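Local coordinates for protein Non-reducing end alpha-L-arabinofuranosidase BoGH43B (Bacteroides ovatus, PDB 5JOZ) that removes terminal alpha-L-arabinofuranosyl residues from the side branches of xyloglucan by hydrolysis, as part of the breakdown of this polysaccharide by Bacteroides ovatus, at residues 343-348 with 359-364; 399-404 with 447-452; 377-382 with 431-436; 66-71 with 325-330. All blocks are in the same frame, centred on the assembly; numbering follows the deposited sequence.

Contact 1: residues 343-348 with 359-364; sequences LRLKGT and SFIGRR
Leu-343 and Leu-345 meet Ile-361 across the interior of a beta sandwich, while beyond them Ser-359 closes the polar end against Lys-346. Strand 343-345 belongs to one sheet of the concanavalin A-like domain and strand 359-364 to the facing one; their axes come within 8.9 Å, a spacing bridged by side chains. The dry part is compact. Leu-343 CD2 and Ile-361 CD1 approach tip to tip at 4.0 Å. Leu-345 instead runs past the isoleucine in the opposite direction, its CD1 lying 3.9 Å from the same Ile-361 CD1, while its CD2 rests on the carbonyl oxygen of Ser-359. Met-483 of the second sheet packs on both leucines and Phe-498 of the first on Leu-345.

Toward residues 346-348 the packing gives way to water. Turned beside its own backbone N (chi1 -49°), Ser-359 OG donates a 2.7 Å hydrogen bond to Lys-346 O, tilted 33° from the carbonyl plane. The same OG accepts from one water, 2.9 Å away, which is also bonded to Thr-348 OG1, a hydroxyl further tied to Ile-350 N. A second water accepts from the backbone N of both Thr-348 (3.0 Å) and Ser-359. Lys-346, its CB pointing away from 359-364, makes a salt bridge with Glu-338.

The chemistry thus divides by position: methyl contacts, which impose little direction, join the sheets inside, whereas at the margin a buried serine hydroxyl and two waters supply directional bonds that probably fix how the segment at Gly-347 sits over the second sheet.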
loop_
_atom_site.group_PDB
_atom_site.type_symbol
_atom_site.label_atom_id
_atom_site.label_comp_id
_atom_site.label_asym_id
_atom_site.label_seq_id
_atom_site.Cartn_x
_atom_site.Cartn_y
_atom_site.Cartn_z
ATOM N N LEU A 343 -15.708 18.654 -0.601
ATOM C CA LEU A 343 -16.022 17.222 -0.579
ATOM C C LEU A 343 -17.135 16.996 0.439
ATOM O O LEU A 343 -16.929 17.203 1.642
ATOM C CB LEU A 343 -14.807 16.374 -0.215
ATOM C CG LEU A 343 -15.092 14.869 -0.092
ATOM C CD1 LEU A 343 -15.590 14.217 -1.379
ATOM C CD2 LEU A 343 -13.835 14.195 0.398
ATOM N N ARG A 344 -18.303 16.582 -0.050
ATOM C CA ARG A 344 -19.452 16.274 0.796
ATOM C C ARG A 344 -19.432 14.798 1.167
ATOM O O ARG A 344 -19.504 13.931 0.292
ATOM C CB ARG A 344 -20.746 16.607 0.067
ATOM C CG ARG A 344 -22.011 16.287 0.847
ATOM C CD ARG A 344 -23.201 17.132 0.412
ATOM N NE ARG A 344 -23.084 18.526 0.855
ATOM C CZ ARG A 344 -23.953 19.490 0.568
ATOM N NH1 ARG A 344 -25.024 19.244 -0.178
ATOM N NH2 ARG A 344 -23.752 20.719 1.024
ATOM N N LEU A 345 -19.343 14.529 2.465
ATOM C CA LEU A 345 -19.349 13.173 3.013
ATOM C C LEU A 345 -20.662 12.947 3.756
ATOM O O LEU A 345 -21.007 13.705 4.664
ATOM C CB LEU A 345 -18.145 12.993 3.947
ATOM C CG LEU A 345 -17.564 11.587 4.068
ATOM C CD1 LEU A 345 -17.129 11.049 2.716
ATOM C CD2 LEU A 345 -16.404 11.608 5.048
ATOM N N LYS A 346 -21.416 11.943 3.320
ATOM C CA LYS A 346 -22.677 11.559 3.960
ATOM C C LYS A 346 -22.453 10.313 4.819
ATOM O O LYS A 346 -22.286 9.206 4.304
ATOM C CB LYS A 346 -23.743 11.241 2.920
ATOM C CG LYS A 346 -24.164 12.390 2.034
ATOM C CD LYS A 346 -25.512 12.074 1.397
ATOM C CE LYS A 346 -26.104 13.261 0.655
ATOM N NZ LYS A 346 -25.437 13.495 -0.650
ATOM N N GLY A 347 -22.462 10.487 6.127
ATOM C CA GLY A 347 -22.296 9.367 7.026
ATOM C C GLY A 347 -23.529 8.495 7.021
ATOM O O GLY A 347 -24.635 9.004 7.170
ATOM N N THR A 348 -23.332 7.193 6.837
ATOM C CA THR A 348 -24.413 6.223 6.854
ATOM C C THR A 348 -24.426 5.539 8.217
ATOM O O THR A 348 -23.651 5.902 9.106
ATOM C CB THR A 348 -24.209 5.171 5.741
ATOM O OG1 THR A 348 -23.056 4.371 6.034
ATOM C CG2 THR A 348 -24.029 5.846 4.390
ATOM N N SER A 359 -18.358 5.517 5.210
ATOM C CA SER A 359 -18.059 6.801 4.576
ATOM C C SER A 359 -16.706 7.370 5.088
ATOM O O SER A 359 -16.643 8.257 5.947
ATOM C CB SER A 359 -19.214 7.786 4.795
ATOM O OG SER A 359 -20.462 7.187 4.458
ATOM N N PHE A 360 -15.635 6.818 4.538
ATOM C CA PHE A 360 -14.266 7.140 4.910
ATOM C C PHE A 360 -13.510 7.382 3.617
ATOM O O PHE A 360 -13.669 6.622 2.660
ATOM C CB PHE A 360 -13.633 5.969 5.676
ATOM C CG PHE A 360 -12.149 6.119 5.922
ATOM C CD1 PHE A 360 -11.218 5.729 4.955
ATOM C CD2 PHE A 360 -11.682 6.618 7.126
ATOM C CE1 PHE A 360 -9.867 5.858 5.182
ATOM C CE2 PHE A 360 -10.327 6.751 7.364
ATOM C CZ PHE A 360 -9.419 6.372 6.389
ATOM N N ILE A 361 -12.718 8.447 3.589
ATOM C CA ILE A 361 -11.837 8.754 2.465
ATOM C C ILE A 361 -10.518 9.231 3.059
ATOM O O ILE A 361 -10.462 10.253 3.757
ATOM C CB ILE A 361 -12.427 9.829 1.525
ATOM C CG1 ILE A 361 -13.850 9.418 1.087
ATOM C CG2 ILE A 361 -11.521 10.040 0.303
ATOM C CD1 ILE A 361 -14.491 10.277 0.011
ATOM N N GLY A 362 -9.457 8.482 2.799
ATOM C CA GLY A 362 -8.183 8.767 3.437
ATOM C C GLY A 362 -6.984 8.554 2.558
ATOM O O GLY A 362 -7.100 8.174 1.390
ATOM N N ARG A 363 -5.822 8.808 3.143
ATOM C CA ARG A 363 -4.585 8.577 2.454
ATOM C C ARG A 363 -3.507 8.073 3.385
ATOM O O ARG A 363 -3.538 8.326 4.594
ATOM C CB ARG A 363 -4.156 9.835 1.708
ATOM C CG ARG A 363 -3.556 10.938 2.555
ATOM C CD ARG A 363 -2.758 11.886 1.683
ATOM N NE ARG A 363 -3.582 12.928 1.099
ATOM C CZ ARG A 363 -3.134 13.855 0.263
ATOM N NH1 ARG A 363 -1.863 13.875 -0.119
ATOM N NH2 ARG A 363 -3.974 14.767 -0.202
ATOM N N ARG A 364 -2.547 7.381 2.781
ATOM C CA ARG A 364 -1.416 6.795 3.476
ATOM C C ARG A 364 -0.623 7.846 4.257
ATOM O O ARG A 364 -0.312 8.912 3.721
ATOM C CB ARG A 364 -0.473 6.147 2.462
ATOM C CG ARG A 364 -1.020 4.923 1.744
ATOM C CD ARG A 364 -0.321 4.733 0.412
ATOM N NE ARG A 364 -0.804 3.559 -0.324
ATOM C CZ ARG A 364 -1.974 3.458 -0.965
ATOM N NH1 ARG A 364 -2.855 4.465 -0.985
ATOM N NH2 ARG A 364 -2.274 2.319 -1.605
HETATM O O HOH W 1 -21.106 4.363 4.188
HETATM O O HOH W 2 -20.620 5.976 7.287
#

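Contact 2: residues 399-404 with 447-452; sequences YDLLIT and YTFEIK
Tyr-399, Tyr-447 and Phe-449 all hold CG anti to the carbonyl carbon (chi1 -55° for Tyr-399); their CB atoms face the other strand, and this torsion swings each ring beside its backbone N, whereas Leu-401 puts CG anti to its backbone N (175°) and lies alongside Phe-449. The phenylalanine is met by two residues of the other strand: its CZ sits 3.6 Å from Tyr-399 CB, and its CD2 is 4.0 Å from Leu-401 CB. Leu-401 and Phe-449 pass each other in opposite senses, while Tyr-399 crosses both aromatic partners at roughly a right angle. Tyr-447 CD2 reaches the edge of the Tyr-399 ring, close to its plane, at 3.8 Å from Tyr-399 CE2.

Strands 397-406 and 446-453 lie in opposite sheets of the concanavalin A-like sandwich and run nearly in the same direction, 10° apart, with axes 8.8 Å from each other. Pairing within its sheet ties 399-404 to Leu-389 and Val-391, so what joins these two strands is the alternate, inward-facing row of side chains.

Farther along, Leu-401 divides its branches: CD2 is 3.9 Å from Glu-450 O, and CD1 reaches Ile-451 CG2 at 4.2 Å. The tyrosine hydroxyls are carried past the apolar centre to polar partners, Tyr-399 OH bonding to Ser-464 O and Tyr-447 OH to Gln-365. Val-391 touches all three aromatic side chains, and Ala-463 lies against Tyr-399 and Phe-449.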
loop_
_atom_site.group_PDB
_atom_site.type_symbol
_atom_site.label_atom_id
_atom_site.label_comp_id
_atom_site.label_asym_id
_atom_site.label_seq_id
_atom_site.Cartn_x
_atom_site.Cartn_y
_atom_site.Cartn_z
ATOM N N TYR A 399 -7.896 6.178 15.887
ATOM C CA TYR A 399 -8.140 7.373 16.705
ATOM C C TYR A 399 -9.053 8.304 15.941
ATOM O O TYR A 399 -8.750 8.657 14.811
ATOM C CB TYR A 399 -6.835 8.095 17.008
ATOM C CG TYR A 399 -5.762 7.240 17.663
ATOM C CD1 TYR A 399 -6.061 6.404 18.744
ATOM C CD2 TYR A 399 -4.436 7.289 17.219
ATOM C CE1 TYR A 399 -5.084 5.640 19.353
ATOM C CE2 TYR A 399 -3.445 6.527 17.827
ATOM C CZ TYR A 399 -3.769 5.710 18.895
ATOM O OH TYR A 399 -2.790 4.963 19.509
ATOM N N ASP A 400 -10.148 8.729 16.569
ATOM C CA ASP A 400 -11.201 9.484 15.899
ATOM C C ASP A 400 -11.292 10.918 16.407
ATOM O O ASP A 400 -11.692 11.145 17.547
ATOM C CB ASP A 400 -12.549 8.795 16.141
ATOM C CG ASP A 400 -12.646 7.423 15.508
ATOM O OD1 ASP A 400 -11.780 7.046 14.685
ATOM O OD2 ASP A 400 -13.615 6.704 15.838
ATOM N N LEU A 401 -10.961 11.882 15.554
ATOM C CA LEU A 401 -11.108 13.292 15.901
ATOM C C LEU A 401 -12.393 13.804 15.244
ATOM O O LEU A 401 -12.374 14.246 14.089
ATOM C CB LEU A 401 -9.881 14.093 15.472
ATOM C CG LEU A 401 -9.957 15.609 15.660
ATOM C CD1 LEU A 401 -10.193 15.963 17.114
ATOM C CD2 LEU A 401 -8.701 16.270 15.127
ATOM N N LEU A 402 -13.503 13.739 15.989
ATOM C CA LEU A 402 -14.844 13.951 15.427
ATOM C C LEU A 402 -15.628 15.087 16.059
ATOM O O LEU A 402 -15.430 15.419 17.225
ATOM C CB LEU A 402 -15.668 12.675 15.562
ATOM C CG LEU A 402 -15.005 11.385 15.067
ATOM C CD1 LEU A 402 -15.882 10.178 15.365
ATOM C CD2 LEU A 402 -14.681 11.460 13.583
ATOM N N ILE A 403 -16.522 15.663 15.253
ATOM C CA ILE A 403 -17.544 16.587 15.691
ATOM C C ILE A 403 -18.803 15.770 15.893
ATOM O O ILE A 403 -19.201 15.019 14.990
ATOM C CB ILE A 403 -17.857 17.659 14.627
ATOM C CG1 ILE A 403 -16.614 18.485 14.326
ATOM C CG2 ILE A 403 -19.017 18.563 15.086
ATOM C CD1 ILE A 403 -16.751 19.351 13.103
ATOM N N THR A 404 -19.429 15.941 17.059
ATOM C CA THR A 404 -20.667 15.232 17.433
ATOM C C THR A 404 -21.491 16.106 18.405
ATOM O O THR A 404 -21.154 17.282 18.624
ATOM C CB THR A 404 -20.342 13.848 18.053
ATOM O OG1 THR A 404 -21.550 13.123 18.315
ATOM C CG2 THR A 404 -19.555 13.983 19.337
ATOM N N TYR A 447 0.825 11.239 18.105
ATOM C CA TYR A 447 -0.143 12.032 17.378
ATOM C C TYR A 447 -0.707 13.010 18.370
ATOM O O TYR A 447 -1.021 12.610 19.497
ATOM C CB TYR A 447 -1.293 11.163 16.892
ATOM C CG TYR A 447 -0.928 10.151 15.851
ATOM C CD1 TYR A 447 -0.666 10.544 14.543
ATOM C CD2 TYR A 447 -0.893 8.796 16.152
ATOM C CE1 TYR A 447 -0.364 9.616 13.563
ATOM C CE2 TYR A 447 -0.592 7.856 15.174
ATOM C CZ TYR A 447 -0.320 8.278 13.886
ATOM O OH TYR A 447 -0.003 7.359 12.916
ATOM N N THR A 448 -0.827 14.272 17.959
ATOM C CA THR A 448 -1.486 15.304 18.754
ATOM C C THR A 448 -2.678 15.838 17.959
ATOM O O THR A 448 -2.563 16.082 16.760
ATOM C CB THR A 448 -0.508 16.432 19.126
ATOM O OG1 THR A 448 0.618 15.859 19.792
ATOM C CG2 THR A 448 -1.166 17.460 20.066
ATOM N N PHE A 449 -3.813 15.991 18.646
ATOM C CA PHE A 449 -5.108 16.327 18.043
ATOM C C PHE A 449 -5.567 17.722 18.499
ATOM O O PHE A 449 -5.639 17.981 19.707
ATOM C CB PHE A 449 -6.144 15.285 18.463
ATOM C CG PHE A 449 -5.785 13.888 18.069
ATOM C CD1 PHE A 449 -5.037 13.074 18.920
ATOM C CD2 PHE A 449 -6.183 13.378 16.829
ATOM C CE1 PHE A 449 -4.695 11.781 18.542
ATOM C CE2 PHE A 449 -5.849 12.082 16.449
ATOM C CZ PHE A 449 -5.103 11.281 17.302
ATOM N N GLU A 450 -5.887 18.594 17.535
ATOM C CA GLU A 450 -6.162 20.019 17.772
ATOM C C GLU A 450 -7.414 20.483 17.016
ATOM O O GLU A 450 -7.742 19.936 15.962
ATOM C CB GLU A 450 -4.963 20.887 17.345
ATOM C CG GLU A 450 -3.604 20.478 17.944
ATOM C CD GLU A 450 -2.724 19.581 17.046
ATOM O OE1 GLU A 450 -3.224 18.968 16.068
ATOM O OE2 GLU A 450 -1.501 19.484 17.328
ATOM N N ILE A 451 -8.087 21.505 17.557
ATOM C CA ILE A 451 -9.293 22.080 16.965
ATOM C C ILE A 451 -9.245 23.610 16.963
ATOM O O ILE A 451 -8.612 24.226 17.823
ATOM C CB ILE A 451 -10.572 21.596 17.694
ATOM C CG1 ILE A 451 -10.582 22.071 19.156
ATOM C CG2 ILE A 451 -10.673 20.077 17.610
ATOM C CD1 ILE A 451 -11.686 21.509 20.019
ATOM N N LYS A 452 -9.903 24.208 15.975
ATOM C CA LYS A 452 -10.082 25.660 15.901
ATOM C C LYS A 452 -11.471 26.039 15.336
ATOM O O LYS A 452 -11.907 25.531 14.297
ATOM C CB LYS A 452 -8.970 26.330 15.073
ATOM C CG LYS A 452 -9.097 27.851 15.040
ATOM C CD LYS A 452 -7.918 28.541 14.384
ATOM C CE LYS A 452 -7.918 30.028 14.711
ATOM N NZ LYS A 452 -6.750 30.717 14.100
#

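Contact 3: residues 377-382 with 431-436; sequences NFIPKV and PATGEV
Asn-377 and Glu-435 stand opposite each other with CA atoms 5.0 Å apart, and from there the two antiparallel backbones splay, reaching 6.8 Å between the CA atoms of Ile-379 and Thr-433. The divergence is filled by two waters. One donates to Asn-377 OD1 and accepts from Gly-434 N at 2.7 Å; the other accepts from Phe-378 N and donates to Gly-434 O, also at 2.7 Å. This second water, joining backbone to backbone, carries on the pairing that strands 370-377 and 436-442 make directly, as between Val-376 and Val-436.

Bent at chi2 (-84°), the side chain of Glu-435 folds back and brings its carboxylate across Asn-377, with OE1 3.6 Å from Asn-377 CB and OE2 3.5 Å from Asn-377 N. The amide and carboxylate planes are 38° apart. A leucine in place of Glu-435 would probably leave this end of Asn-377 without its acidic neighbour and remove the negative charge of a side chain that lies about 9 Å from the bound calcium. At the other end Ile-379 extends CD1 to within 3.8 Å of Ala-432 O and also against Thr-433 CA, a light van der Waals touch at the surface.

Both segments are loops that pass from one sheet of the sandwich to the other, and Arg-410 of strand 409-418 binds the two together directly by donating to the carbonyls of Phe-378, Pro-431 and Gly-434. The directional bonds between the loops therefore come from bridging waters and from one arginine shared by three carbonyls, whereas the direct contacts are van der Waals.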
loop_
_atom_site.group_PDB
_atom_site.type_symbol
_atom_site.label_atom_id
_atom_site.label_comp_id
_atom_site.label_asym_id
_atom_site.label_seq_id
_atom_site.Cartn_x
_atom_site.Cartn_y
_atom_site.Cartn_z
ATOM N N ASN A 377 -17.582 21.618 7.712
ATOM C CA ASN A 377 -18.881 22.099 8.141
ATOM C C ASN A 377 -19.711 20.863 8.488
ATOM O O ASN A 377 -19.995 20.041 7.608
ATOM C CB ASN A 377 -19.547 22.920 7.019
ATOM C CG ASN A 377 -20.826 23.629 7.477
ATOM O OD1 ASN A 377 -20.968 24.009 8.634
ATOM N ND2 ASN A 377 -21.759 23.805 6.560
ATOM N N PHE A 378 -20.083 20.711 9.758
ATOM C CA PHE A 378 -20.905 19.570 10.173
ATOM C C PHE A 378 -21.773 19.882 11.375
ATOM O O PHE A 378 -21.259 20.123 12.465
ATOM C CB PHE A 378 -20.046 18.326 10.467
ATOM C CG PHE A 378 -20.861 17.117 10.854
ATOM C CD1 PHE A 378 -21.819 16.602 9.984
ATOM C CD2 PHE A 378 -20.696 16.502 12.096
ATOM C CE1 PHE A 378 -22.592 15.497 10.342
ATOM C CE2 PHE A 378 -21.464 15.399 12.456
ATOM C CZ PHE A 378 -22.404 14.895 11.580
ATOM N N ILE A 379 -23.090 19.851 11.168
ATOM C CA ILE A 379 -24.063 20.040 12.240
ATOM C C ILE A 379 -24.669 18.682 12.586
ATOM O O ILE A 379 -25.464 18.152 11.807
ATOM C CB ILE A 379 -25.196 21.014 11.822
ATOM C CG1 ILE A 379 -24.622 22.362 11.365
ATOM C CG2 ILE A 379 -26.199 21.191 12.963
ATOM C CD1 ILE A 379 -23.795 23.101 12.410
ATOM N N PRO A 380 -24.279 18.094 13.737
ATOM C CA PRO A 380 -24.944 16.866 14.176
ATOM C C PRO A 380 -26.245 17.198 14.895
ATOM O O PRO A 380 -26.293 18.176 15.627
ATOM C CB PRO A 380 -23.937 16.248 15.140
ATOM C CG PRO A 380 -23.192 17.404 15.704
ATOM C CD PRO A 380 -23.193 18.487 14.656
ATOM N N LYS A 381 -27.281 16.395 14.680
ATOM C CA LYS A 381 -28.584 16.625 15.312
ATOM C C LYS A 381 -28.870 15.686 16.498
ATOM O O LYS A 381 -29.770 15.977 17.276
ATOM C CB LYS A 381 -29.717 16.544 14.272
ATOM N N VAL A 382 -28.119 14.587 16.642
ATOM C CA VAL A 382 -28.299 13.645 17.770
ATOM C C VAL A 382 -26.979 12.908 18.093
ATOM O O VAL A 382 -26.077 12.863 17.253
ATOM C CB VAL A 382 -29.492 12.687 17.495
ATOM C CG1 VAL A 382 -29.196 11.722 16.345
ATOM C CG2 VAL A 382 -29.943 11.954 18.760
ATOM N N PRO A 431 -18.821 26.214 19.263
ATOM C CA PRO A 431 -20.037 26.995 19.013
ATOM C C PRO A 431 -21.084 26.123 18.318
ATOM O O PRO A 431 -20.725 25.145 17.666
ATOM C CB PRO A 431 -19.558 28.123 18.084
ATOM C CG PRO A 431 -18.261 27.638 17.506
ATOM C CD PRO A 431 -17.649 26.767 18.559
ATOM N N ALA A 432 -22.359 26.474 18.470
ATOM C CA ALA A 432 -23.460 25.673 17.931
ATOM C C ALA A 432 -23.375 25.462 16.413
ATOM O O ALA A 432 -23.752 24.386 15.933
ATOM C CB ALA A 432 -24.802 26.296 18.292
ATOM N N THR A 433 -22.912 26.486 15.678
ATOM C CA THR A 433 -22.709 26.408 14.216
ATOM C C THR A 433 -21.353 26.990 13.778
ATOM O O THR A 433 -20.592 27.527 14.596
ATOM C CB THR A 433 -23.837 27.133 13.421
ATOM O OG1 THR A 433 -23.728 28.556 13.586
ATOM C CG2 THR A 433 -25.213 26.657 13.857
ATOM N N GLY A 434 -21.059 26.875 12.480
ATOM C CA GLY A 434 -19.854 27.474 11.901
ATOM C C GLY A 434 -18.754 26.464 11.630
ATOM O O GLY A 434 -18.757 25.337 12.145
ATOM N N GLU A 435 -17.797 26.904 10.828
ATOM C CA GLU A 435 -16.744 26.036 10.308
ATOM C C GLU A 435 -15.764 25.641 11.408
ATOM O O GLU A 435 -15.514 26.411 12.327
ATOM C CB GLU A 435 -16.013 26.748 9.157
ATOM C CG GLU A 435 -16.898 27.012 7.937
ATOM C CD GLU A 435 -17.001 25.832 6.970
ATOM O OE1 GLU A 435 -17.802 25.925 6.017
ATOM O OE2 GLU A 435 -16.283 24.820 7.128
ATOM N N VAL A 436 -15.235 24.425 11.324
ATOM C CA VAL A 436 -14.274 23.920 12.307
ATOM C C VAL A 436 -13.069 23.372 11.562
ATOM O O VAL A 436 -13.210 22.643 10.578
ATOM C CB VAL A 436 -14.878 22.824 13.215
ATOM C CG1 VAL A 436 -13.883 22.380 14.290
ATOM C CG2 VAL A 436 -16.148 23.323 13.867
HETATM O O HOH W 3 -22.367 25.658 10.426
HETATM O O HOH W 4 -18.560 22.744 11.270
#

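Contact 4: residues 66-71 with 325-330; sequences MGCNAS and FIRNPA
The carbonyl oxygen of Cys-68 sits in the angle between NE and NH2 of Arg-327 and accepts from both. Arg-327 NE donates to Cys-68 O at 2.8 Å, with an N-H...O angle of 151°, and Arg-327 NH2 to the same Cys-68 O at 3.0 Å, the latter lying in the carbonyl plane. The chain extended from CG to NE carries the guanidinium this far, and Cys-68 O meets its edge, close to its plane. Every nitrogen of the group is engaged: NH1 donates to Asp-356 O, and NH2 also makes a salt bridge with Asp-395. Replacing Arg-327 by an alanine removes the guanidinium and would probably leave Cys-68 O and Asp-356 O without these donors and Asp-395 without its counter-charge.

The bonds cross between domains. Loop 66-71 belongs to the five-bladed beta-propeller of family 43 enzymes, and 325-330 to the C-terminal sandwich, whose strand 325-326 forms a small two-stranded antiparallel sheet with 35-36 of the catalytic domain.

Asn-328 works in a similar way beside Met-66: its OD1 accepts from Leu-65 N and its ND2 donates to Asn-63 O, so both ends of the amide are used on the propeller loop. Met-66, bent at chi2 (-57°) and again at chi3, curls over this residue, with SD 4.0 Å from Asn-328 CB and CE 3.3 Å from Asn-328 O. Gly-67 O is taken by Asn-355 ND2. Next to the arginine, Cys-68 SG lies 3.8 Å from Arg-327 NE, and Ala-70 CB is 4.1 Å from Arg-327 NH2.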
loop_
_atom_site.group_PDB
_atom_site.type_symbol
_atom_site.label_atom_id
_atom_site.label_comp_id
_atom_site.label_asym_id
_atom_site.label_seq_id
_atom_site.Cartn_x
_atom_site.Cartn_y
_atom_site.Cartn_z
ATOM N N MET A 66 -16.097 -6.723 -0.678
ATOM C CA MET A 66 -17.082 -6.737 0.415
ATOM C C MET A 66 -16.953 -8.011 1.251
ATOM O O MET A 66 -16.738 -9.110 0.713
ATOM C CB MET A 66 -18.513 -6.584 -0.124
ATOM C CG MET A 66 -18.808 -5.242 -0.804
ATOM S SD MET A 66 -18.540 -3.737 0.190
ATOM C CE MET A 66 -19.940 -2.751 -0.344
ATOM N N GLY A 67 -17.037 -7.850 2.567
ATOM C CA GLY A 67 -16.872 -8.963 3.498
ATOM C C GLY A 67 -15.432 -9.287 3.871
ATOM O O GLY A 67 -15.213 -10.033 4.819
ATOM N N CYS A 68 -14.445 -8.725 3.165
ATOM C CA CYS A 68 -13.032 -9.047 3.437
ATOM C C CYS A 68 -12.589 -8.456 4.780
ATOM O O CYS A 68 -13.061 -7.390 5.196
ATOM C CB CYS A 68 -12.106 -8.577 2.292
ATOM S SG CYS A 68 -11.520 -6.863 2.391
ATOM N N ASN A 69 -11.698 -9.170 5.454
ATOM C CA ASN A 69 -11.116 -8.697 6.706
ATOM C C ASN A 69 -10.221 -7.501 6.442
ATOM O O ASN A 69 -9.589 -7.397 5.378
ATOM C CB ASN A 69 -10.304 -9.802 7.414
ATOM C CG ASN A 69 -11.178 -10.810 8.168
ATOM O OD1 ASN A 69 -12.355 -10.570 8.444
ATOM N ND2 ASN A 69 -10.581 -11.945 8.528
ATOM N N ALA A 70 -10.192 -6.590 7.412
ATOM C CA ALA A 70 -9.260 -5.474 7.387
ATOM C C ALA A 70 -7.870 -6.032 7.627
ATOM O O ALA A 70 -7.686 -6.883 8.506
ATOM C CB ALA A 70 -9.604 -4.462 8.463
ATOM N N SER A 71 -6.916 -5.608 6.797
ATOM C CA SER A 71 -5.491 -5.827 7.031
ATOM C C SER A 71 -4.981 -7.190 6.556
ATOM O O SER A 71 -3.816 -7.290 6.192
ATOM C CB SER A 71 -5.127 -5.613 8.509
ATOM O OG SER A 71 -3.771 -5.245 8.638
ATOM N N PHE A 325 -10.514 4.574 -0.285
ATOM C CA PHE A 325 -11.727 4.088 0.384
ATOM C C PHE A 325 -11.490 2.732 1.034
ATOM O O PHE A 325 -10.535 2.036 0.692
ATOM C CB PHE A 325 -12.850 3.944 -0.644
ATOM C CG PHE A 325 -13.148 5.199 -1.376
ATOM C CD1 PHE A 325 -12.394 5.563 -2.499
ATOM C CD2 PHE A 325 -14.168 6.037 -0.954
ATOM C CE1 PHE A 325 -12.647 6.750 -3.183
ATOM C CE2 PHE A 325 -14.434 7.221 -1.638
ATOM C CZ PHE A 325 -13.670 7.577 -2.746
ATOM N N ILE A 326 -12.373 2.365 1.959
ATOM C CA ILE A 326 -12.391 1.035 2.573
ATOM C C ILE A 326 -13.401 0.127 1.835
ATOM O O ILE A 326 -14.601 0.421 1.812
ATOM C CB ILE A 326 -12.756 1.117 4.061
ATOM C CG1 ILE A 326 -11.735 2.002 4.813
ATOM C CG2 ILE A 326 -12.802 -0.287 4.648
ATOM C CD1 ILE A 326 -12.059 2.281 6.270
ATOM N N ARG A 327 -12.906 -0.960 1.233
ATOM C CA ARG A 327 -13.723 -1.898 0.421
ATOM C C ARG A 327 -14.424 -1.166 -0.725
ATOM O O ARG A 327 -13.890 -0.163 -1.183
ATOM C CB ARG A 327 -14.666 -2.696 1.312
ATOM C CG ARG A 327 -13.919 -3.355 2.463
ATOM C CD ARG A 327 -14.752 -4.392 3.197
ATOM N NE ARG A 327 -14.038 -4.864 4.381
ATOM C CZ ARG A 327 -13.892 -4.166 5.509
ATOM N NH1 ARG A 327 -14.465 -2.970 5.658
ATOM N NH2 ARG A 327 -13.188 -4.678 6.519
ATOM N N ASN A 328 -15.582 -1.638 -1.199
ATOM C CA ASN A 328 -16.245 -1.043 -2.369
ATOM C C ASN A 328 -17.193 0.129 -2.013
ATOM O O ASN A 328 -18.285 -0.094 -1.488
ATOM C CB ASN A 328 -17.005 -2.123 -3.127
ATOM C CG ASN A 328 -16.082 -3.224 -3.626
ATOM O OD1 ASN A 328 -16.100 -4.354 -3.127
ATOM N ND2 ASN A 328 -15.244 -2.886 -4.593
ATOM N N PRO A 329 -16.777 1.382 -2.298
ATOM C CA PRO A 329 -17.586 2.516 -1.885
ATOM C C PRO A 329 -18.825 2.746 -2.761
ATOM O O PRO A 329 -18.726 2.753 -3.983
ATOM C CB PRO A 329 -16.607 3.695 -2.018
ATOM C CG PRO A 329 -15.743 3.301 -3.155
ATOM C CD PRO A 329 -15.527 1.829 -2.945
ATOM N N ALA A 330 -19.981 2.941 -2.131
ATOM C CA ALA A 330 -21.161 3.416 -2.862
ATOM C C ALA A 330 -20.999 4.921 -3.090
ATOM O O ALA A 330 -20.829 5.680 -2.131
ATOM C CB ALA A 330 -22.435 3.120 -2.090
#

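Overall arrangement
Read from the N terminus, contact 4 comes first: it closes a loop of 253 residues that takes in most of the propeller and ties loop 66-71 to the start of the sandwich. Contact 1 follows in series, closing a loop of ten residues between the two sheets, and it touches contact 4 where Ile-361 CD1 packs 3.5 Å from Phe-325 CE2. Contacts 2 and 3 come later and cross, their segments alternating as 377-382, 399-404, 431-436 and 447-452. They meet where Ile-403 packs on Val-436, so the interior packing between the sheets continues into the crossover loops at the far edge, about 29 Å from contact 4, centre to centre.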